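Local atomic coordinates of RegF protein (Neisseria gonorrhoeae, PDB entry 4HOJ), a protein that is a glutathione transferase homologue of the stringent starvation protein A type, which binds glutathione and calcium and probably acts in the stress response. Residues P158-W161 / R162-H165. Residues are numbered along the deposited sequence; the frame is centred on the assembly and turned at random.
Sequences PLLW and RLDH. With CA (calcium ion), chain B.
Where helix 151-161 gives way to the loop that follows it, in the all-helical domain of this glutathione transferase fold, Arg162 folds back on Pro158 and shows how a side chain can add a second, straighter bond to a carbonyl near a helix end. Arg162 NH1 donates to Pro158 O at 3.1 Å and 164°, a nearly straight bond in which the oxygen lies at the edge of the guanidinium, close to its plane. A chi1 of -74° turns CG away from the carbonyl carbon, and with the chain extended from there to NE, CG and CD run past that oxygen before NH1 reaches it. The backbone N of Arg162 makes an i to i-3 bond to Leu159 O at 3.0 Å, and its bond to Pro158 O is weak; Leu163 N reaches Leu160 O at 3.4 Å, also weakly. NH2 also forms a salt bridge with Glu198, while its bond to Thr11 O and that of NH1 to His16 ND1 tie this turn to the thioredoxin-like domain. Leu163 sets its two methyls against different leucines, CD2 facing Leu159 CD1 and CD1 facing Leu160 CD2. A water bridges Trp161 O and His165 N, where a regular helix would have a direct bond. Beyond it a calcium ion, shared with Asp167, is gripped twice by Asp164, through the backbone O at 2.3 Å and OD1 at 2.2 Å.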
loop_
_atom_site.group_PDB
_atom_site.type_symbol
_atom_site.label_atom_id
_atom_site.label_comp_id
_atom_site.label_asym_id
_atom_site.label_seq_id
_atom_site.Cartn_x
_atom_site.Cartn_y
_atom_site.Cartn_z
ATOM N N PRO A 158 -8.408 14.009 -6.811
ATOM C CA PRO A 158 -9.771 14.141 -6.230
ATOM C C PRO A 158 -9.821 14.899 -4.945
ATOM O O PRO A 158 -10.868 15.521 -4.654
ATOM C CB PRO A 158 -10.210 12.698 -6.056
ATOM C CG PRO A 158 -9.373 11.949 -7.167
ATOM C CD PRO A 158 -8.040 12.594 -7.006
ATOM N N LEU A 159 -8.759 14.858 -4.142
ATOM C CA LEU A 159 -8.713 15.684 -2.932
ATOM C C LEU A 159 -8.586 17.151 -3.262
ATOM O O LEU A 159 -9.335 17.961 -2.743
ATOM C CB LEU A 159 -7.588 15.221 -2.024
ATOM C CG LEU A 159 -7.254 16.155 -0.842
ATOM C CD1 LEU A 159 -8.508 16.376 0.002
ATOM C CD2 LEU A 159 -6.151 15.525 -0.013
ATOM N N LEU A 160 -7.705 17.486 -4.167
ATOM C CA LEU A 160 -7.583 18.907 -4.542
ATOM C C LEU A 160 -8.856 19.452 -5.181
ATOM O O LEU A 160 -9.207 20.603 -4.937
ATOM C CB LEU A 160 -6.374 19.092 -5.504
ATOM C CG LEU A 160 -5.048 18.589 -4.924
ATOM C CD1 LEU A 160 -3.896 18.848 -5.916
ATOM C CD2 LEU A 160 -4.794 19.285 -3.632
ATOM N N TRP A 161 -9.582 18.610 -5.940
ATOM C CA TRP A 161 -10.851 19.060 -6.508
ATOM C C TRP A 161 -11.831 19.434 -5.401
ATOM O O TRP A 161 -12.645 20.338 -5.613
ATOM C CB TRP A 161 -11.407 17.899 -7.336
ATOM C CG TRP A 161 -12.687 18.272 -8.011
ATOM C CD1 TRP A 161 -13.919 17.815 -7.662
ATOM C CD2 TRP A 161 -12.883 19.194 -9.099
ATOM N NE1 TRP A 161 -14.891 18.417 -8.449
ATOM C CE2 TRP A 161 -14.268 19.229 -9.358
ATOM C CE3 TRP A 161 -12.022 19.990 -9.865
ATOM C CZ2 TRP A 161 -14.822 20.047 -10.352
ATOM C CZ3 TRP A 161 -12.572 20.776 -10.875
ATOM C CH2 TRP A 161 -13.955 20.790 -11.098
ATOM N N ARG A 162 -11.749 18.760 -4.252
ATOM C CA ARG A 162 -12.696 18.856 -3.157
ATOM C C ARG A 162 -12.291 19.838 -2.087
ATOM O O ARG A 162 -12.999 19.885 -1.053
ATOM C CB ARG A 162 -12.920 17.450 -2.521
ATOM C CG ARG A 162 -13.779 16.538 -3.410
ATOM C CD ARG A 162 -13.631 15.055 -2.954
ATOM N NE ARG A 162 -14.581 14.202 -3.629
ATOM C CZ ARG A 162 -14.511 13.789 -4.898
ATOM N NH1 ARG A 162 -13.439 14.155 -5.639
ATOM N NH2 ARG A 162 -15.414 12.965 -5.411
ATOM N N LEU A 163 -11.273 20.688 -2.293
ATOM C CA LEU A 163 -10.909 21.569 -1.169
ATOM C C LEU A 163 -12.034 22.504 -0.775
ATOM O O LEU A 163 -12.296 22.677 0.444
ATOM C CB LEU A 163 -9.658 22.376 -1.426
ATOM C CG LEU A 163 -8.418 21.524 -1.706
ATOM C CD1 LEU A 163 -7.227 22.410 -2.014
ATOM C CD2 LEU A 163 -8.133 20.590 -0.551
ATOM N N ASP A 164 -12.772 23.088 -1.733
ATOM C CA ASP A 164 -13.921 23.920 -1.371
ATOM C C ASP A 164 -15.019 23.075 -0.703
ATOM O O ASP A 164 -15.600 23.491 0.358
ATOM C CB ASP A 164 -14.436 24.648 -2.628
ATOM C CG ASP A 164 -15.558 25.645 -2.336
ATOM O OD1 ASP A 164 -15.950 25.906 -1.169
ATOM O OD2 ASP A 164 -16.068 26.231 -3.325
ATOM N N HIS A 165 -15.345 21.921 -1.278
ATOM C CA HIS A 165 -16.378 21.041 -0.738
ATOM C C HIS A 165 -16.088 20.702 0.730
ATOM O O HIS A 165 -16.988 20.722 1.562
ATOM C CB HIS A 165 -16.450 19.783 -1.641
ATOM C CG HIS A 165 -17.334 18.692 -1.130
ATOM N ND1 HIS A 165 -18.696 18.833 -1.026
ATOM C CD2 HIS A 165 -17.042 17.459 -0.643
ATOM C CE1 HIS A 165 -19.216 17.718 -0.530
ATOM N NE2 HIS A 165 -18.238 16.864 -0.297
HETATM CA CA CA B . -16.713 25.461 0.863
HETATM O O HOH W 1 -14.580 21.536 -4.029
HETATM O O HOH W 2 -18.646 23.756 1.147
HETATM O O HOH W 3 -14.776 26.597 1.661
#